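Local coordinates for pirin-like protein YhaK (Escherichia coli, PDB 2VEC) that is a monomeric cytoplasmic bicupin of the pirin family, apparently redox-sensitive through a reactive cysteine, and lacks quercetin 2,3-dioxygenase activity, at residues Y52-L63 / R248-V256. Sequence-based numbering, arbitrary orientation.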
loop_
_atom_site.group_PDB
_atom_site.type_symbol
_atom_site.label_atom_id
_atom_site.label_comp_id
_atom_site.label_asym_id
_atom_site.label_seq_id
_atom_site.Cartn_x
_atom_site.Cartn_y
_atom_site.Cartn_z
ATOM N N TYR A 52 -14.235 -4.317 9.096
ATOM C CA TYR A 52 -15.354 -5.199 8.687
ATOM C C TYR A 52 -15.533 -6.453 9.571
ATOM O O TYR A 52 -14.577 -6.956 10.130
ATOM C CB TYR A 52 -15.206 -5.590 7.218
ATOM C CG TYR A 52 -15.446 -4.431 6.283
ATOM C CD1 TYR A 52 -16.764 -3.956 6.057
ATOM C CD2 TYR A 52 -14.389 -3.798 5.659
ATOM C CE1 TYR A 52 -17.003 -2.895 5.208
ATOM C CE2 TYR A 52 -14.621 -2.705 4.794
ATOM C CZ TYR A 52 -15.914 -2.273 4.573
ATOM O OH TYR A 52 -16.092 -1.222 3.709
ATOM N N PHE A 53 -16.765 -6.927 9.682
ATOM C CA PHE A 53 -17.089 -8.137 10.424
ATOM C C PHE A 53 -17.955 -8.984 9.502
ATOM O O PHE A 53 -18.666 -8.449 8.638
ATOM C CB PHE A 53 -17.924 -7.817 11.673
ATOM C CG PHE A 53 -17.194 -7.047 12.742
ATOM C CD1 PHE A 53 -16.528 -7.713 13.762
ATOM C CD2 PHE A 53 -17.222 -5.635 12.754
ATOM C CE1 PHE A 53 -15.837 -7.005 14.760
ATOM C CE2 PHE A 53 -16.578 -4.923 13.766
ATOM C CZ PHE A 53 -15.882 -5.603 14.774
ATOM N N ASP A 54 -17.927 -10.309 9.716
ATOM C CA ASP A 54 -18.763 -11.256 8.951
ATOM C C ASP A 54 -18.872 -12.460 9.902
ATOM O O ASP A 54 -17.850 -12.953 10.377
ATOM C CB ASP A 54 -17.997 -11.662 7.692
ATOM C CG ASP A 54 -18.740 -12.658 6.796
ATOM O OD1 ASP A 54 -19.498 -13.548 7.232
ATOM O OD2 ASP A 54 -18.483 -12.574 5.586
ATOM N N PRO A 55 -20.090 -12.915 10.189
ATOM C CA PRO A 55 -20.206 -14.027 11.135
ATOM C C PRO A 55 -19.522 -15.305 10.624
ATOM O O PRO A 55 -19.282 -16.216 11.408
ATOM C CB PRO A 55 -21.725 -14.226 11.259
ATOM C CG PRO A 55 -22.319 -13.578 10.074
ATOM C CD PRO A 55 -21.407 -12.446 9.706
ATOM N N LYS A 56 -19.211 -15.371 9.326
ATOM C CA LYS A 56 -18.613 -16.596 8.788
ATOM C C LYS A 56 -17.097 -16.465 8.631
ATOM O O LYS A 56 -16.425 -17.408 8.255
ATOM C CB LYS A 56 -19.278 -16.992 7.470
ATOM C CG LYS A 56 -20.723 -17.477 7.690
ATOM C CD LYS A 56 -21.495 -17.727 6.422
ATOM C CE LYS A 56 -22.962 -17.974 6.801
ATOM N NZ LYS A 56 -23.659 -19.101 6.085
ATOM N N LEU A 57 -16.576 -15.291 8.969
ATOM C CA LEU A 57 -15.168 -15.007 8.809
ATOM C C LEU A 57 -14.738 -14.184 10.013
ATOM O O LEU A 57 -14.852 -12.941 10.032
ATOM C CB LEU A 57 -14.925 -14.207 7.510
ATOM C CG LEU A 57 -15.156 -14.867 6.140
ATOM C CD1 LEU A 57 -14.931 -13.806 5.012
ATOM C CD2 LEU A 57 -14.227 -16.102 5.951
ATOM N N LEU A 58 -14.271 -14.892 11.024
ATOM C CA LEU A 58 -14.083 -14.326 12.351
ATOM C C LEU A 58 -12.659 -13.869 12.649
ATOM O O LEU A 58 -11.693 -14.631 12.527
ATOM C CB LEU A 58 -14.508 -15.360 13.415
ATOM C CG LEU A 58 -16.002 -15.630 13.208
ATOM C CD1 LEU A 58 -16.401 -16.949 13.663
ATOM C CD2 LEU A 58 -16.899 -14.515 13.801
ATOM N N GLY A 59 -12.561 -12.617 13.071
ATOM C CA GLY A 59 -11.326 -12.065 13.624
ATOM C C GLY A 59 -10.319 -11.554 12.606
ATOM O O GLY A 59 -9.168 -11.255 12.938
ATOM N N TYR A 60 -10.727 -11.464 11.362
ATOM C CA TYR A 60 -9.822 -11.036 10.316
ATOM C C TYR A 60 -9.646 -9.513 10.241
ATOM O O TYR A 60 -10.544 -8.751 10.648
ATOM C CB TYR A 60 -10.343 -11.562 8.972
ATOM C CG TYR A 60 -10.226 -13.073 8.879
ATOM C CD1 TYR A 60 -9.061 -13.684 8.391
ATOM C CD2 TYR A 60 -11.271 -13.887 9.295
ATOM C CE1 TYR A 60 -8.968 -15.098 8.316
ATOM C CE2 TYR A 60 -11.181 -15.268 9.223
ATOM C CZ TYR A 60 -10.029 -15.864 8.737
ATOM O OH TYR A 60 -9.941 -17.230 8.686
ATOM N N ALA A 61 -8.531 -9.108 9.631
ATOM C CA ALA A 61 -8.116 -7.693 9.503
ATOM C C ALA A 61 -8.762 -6.939 8.364
ATOM O O ALA A 61 -9.137 -7.543 7.302
ATOM C CB ALA A 61 -6.575 -7.614 9.318
ATOM N N SER A 62 -8.843 -5.616 8.552
ATOM C CA SER A 62 -9.249 -4.662 7.517
ATOM C C SER A 62 -8.116 -3.683 7.186
ATOM O O SER A 62 -7.203 -3.483 8.006
ATOM C CB SER A 62 -10.501 -3.877 7.950
ATOM O OG SER A 62 -11.643 -4.757 8.019
ATOM N N LEU A 63 -8.160 -3.138 5.979
ATOM C CA LEU A 63 -7.388 -1.945 5.585
ATOM C C LEU A 63 -7.936 -0.736 6.342
ATOM O O LEU A 63 -9.103 -0.385 6.138
ATOM C CB LEU A 63 -7.532 -1.731 4.094
ATOM C CG LEU A 63 -6.854 -0.479 3.541
ATOM C CD1 LEU A 63 -5.317 -0.587 3.677
ATOM C CD2 LEU A 63 -7.278 -0.210 2.091
ATOM N N ARG A 248 0.622 3.223 -12.102
ATOM C CA ARG A 248 1.119 2.445 -10.975
ATOM C C ARG A 248 -0.081 2.319 -10.053
ATOM O O ARG A 248 -0.782 3.326 -9.805
ATOM C CB ARG A 248 2.269 3.118 -10.261
ATOM C CG ARG A 248 3.612 2.962 -10.985
ATOM C CD ARG A 248 4.721 3.531 -10.123
ATOM N NE ARG A 248 4.906 2.843 -8.844
ATOM C CZ ARG A 248 5.890 3.167 -8.008
ATOM N NH1 ARG A 248 6.740 4.148 -8.373
ATOM N NH2 ARG A 248 6.023 2.530 -6.855
ATOM N N ALA A 249 -0.332 1.105 -9.562
ATOM C CA ALA A 249 -1.490 0.871 -8.727
ATOM C C ALA A 249 -1.212 -0.213 -7.696
ATOM O O ALA A 249 -0.223 -0.963 -7.811
ATOM C CB ALA A 249 -2.685 0.440 -9.614
ATOM N N LEU A 250 -2.131 -0.358 -6.757
ATOM C CA LEU A 250 -2.085 -1.475 -5.823
ATOM C C LEU A 250 -3.402 -2.216 -5.938
ATOM O O LEU A 250 -4.452 -1.593 -6.195
ATOM C CB LEU A 250 -2.015 -0.955 -4.378
ATOM C CG LEU A 250 -0.770 -0.174 -3.960
ATOM C CD1 LEU A 250 -0.878 0.296 -2.490
ATOM C CD2 LEU A 250 0.536 -0.963 -4.182
ATOM N N LEU A 251 -3.353 -3.533 -5.741
ATOM C CA LEU A 251 -4.576 -4.290 -5.551
ATOM C C LEU A 251 -4.347 -5.029 -4.249
ATOM O O LEU A 251 -3.322 -5.745 -4.085
ATOM C CB LEU A 251 -4.841 -5.296 -6.676
ATOM C CG LEU A 251 -6.197 -6.052 -6.557
ATOM C CD1 LEU A 251 -6.745 -6.450 -7.931
ATOM C CD2 LEU A 251 -5.991 -7.332 -5.704
ATOM N N ILE A 252 -5.274 -4.822 -3.313
ATOM C CA ILE A 252 -5.169 -5.474 -1.995
ATOM C C ILE A 252 -6.269 -6.496 -1.863
ATOM O O ILE A 252 -7.445 -6.163 -2.024
ATOM C CB ILE A 252 -5.294 -4.472 -0.836
ATOM C CG1 ILE A 252 -4.640 -3.134 -1.214
ATOM C CG2 ILE A 252 -4.754 -5.125 0.468
ATOM C CD1 ILE A 252 -4.617 -2.012 -0.081
ATOM N N ASP A 253 -5.894 -7.741 -1.562
ATOM C CA ASP A 253 -6.840 -8.848 -1.474
ATOM C C ASP A 253 -7.078 -9.040 0.023
ATOM O O ASP A 253 -6.141 -9.354 0.777
ATOM C CB ASP A 253 -6.109 -10.045 -2.133
ATOM C CG ASP A 253 -6.781 -11.377 -1.949
ATOM O OD1 ASP A 253 -7.694 -11.558 -1.104
ATOM O OD2 ASP A 253 -6.329 -12.333 -2.669
ATOM N N LEU A 254 -8.313 -8.776 0.469
ATOM C CA LEU A 254 -8.643 -8.625 1.868
ATOM C C LEU A 254 -9.569 -9.741 2.343
ATOM O O LEU A 254 -10.429 -10.217 1.578
ATOM C CB LEU A 254 -9.352 -7.242 2.081
ATOM C CG LEU A 254 -8.374 -6.059 1.846
ATOM C CD1 LEU A 254 -9.203 -4.838 1.358
ATOM C CD2 LEU A 254 -7.560 -5.732 3.094
ATOM N N PRO A 255 -9.371 -10.209 3.585
ATOM C CA PRO A 255 -9.969 -11.457 4.095
ATOM C C PRO A 255 -11.425 -11.386 4.564
ATOM O O PRO A 255 -12.063 -12.443 4.811
ATOM C CB PRO A 255 -9.051 -11.815 5.280
ATOM C CG PRO A 255 -8.553 -10.487 5.767
ATOM C CD PRO A 255 -8.419 -9.600 4.549
ATOM N N VAL A 256 -11.971 -10.169 4.697
ATOM C CA VAL A 256 -13.348 -10.037 5.257
ATOM C C VAL A 256 -14.001 -8.760 4.754
ATOM O O VAL A 256 -13.296 -7.776 4.501
ATOM C CB VAL A 256 -13.350 -10.043 6.811
ATOM C CG1 VAL A 256 -12.505 -8.886 7.369
ATOM C CG2 VAL A 256 -14.830 -10.079 7.396
ATOM O OXT VAL A 256 -15.237 -8.683 4.604
HETATM O O HOH W 1 -17.318 -10.304 4.357
HETATM O O HOH W 2 -10.989 -6.593 5.252
#
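Val256 meets both limbs of the 52-63 loop through its first torsion: chi1 of 59° sets CG1 between its backbone N and carbonyl carbon and CG2 anti to the N. CG1 thereby rests 3.8 Å from Tyr60 CB, and CG2 of Val256 reaches the other limb of the loop, 3.6 Å from Asp54 CB. In this bicupin the contact joins the two cupin halves: the loop between strands 45-48 and 63-71 of the N-terminal half wraps around the C-terminal tail that follows the last strand of the other.

Tyr60 turns its ring anti to its own carbonyl carbon (chi1 -69°), which brings CD1 to 3.6 Å from Pro255 CB, the two side chains packing obliquely, and Leu57 lays CD1 against the Pro255 carbonyl oxygen. Deeper in, where strand 63-71 begins, Leu63 crosses Ile252 at about a right angle, CD2 to CD1 at 3.9 Å, and Leu254 CD2 lies beside Leu63 CB; Tyr205 of strand 203-208 touches all three side chains.

No direct hydrogen bond links the two segments; waters bridge them at the terminal carboxylate. One water donates to both Asp54 OD2 and Val256 OXT, and Arg203 forms a salt bridge with OXT while making a cation-pi contact with Tyr52. The loop has its own bracing: an Asx turn at Asp54, and a nearly straight bond (172°) from Tyr52 N to Ser62 OG. A second water donates to Ala61 O at 2.9 Å and to Val256 O at 2.7 Å.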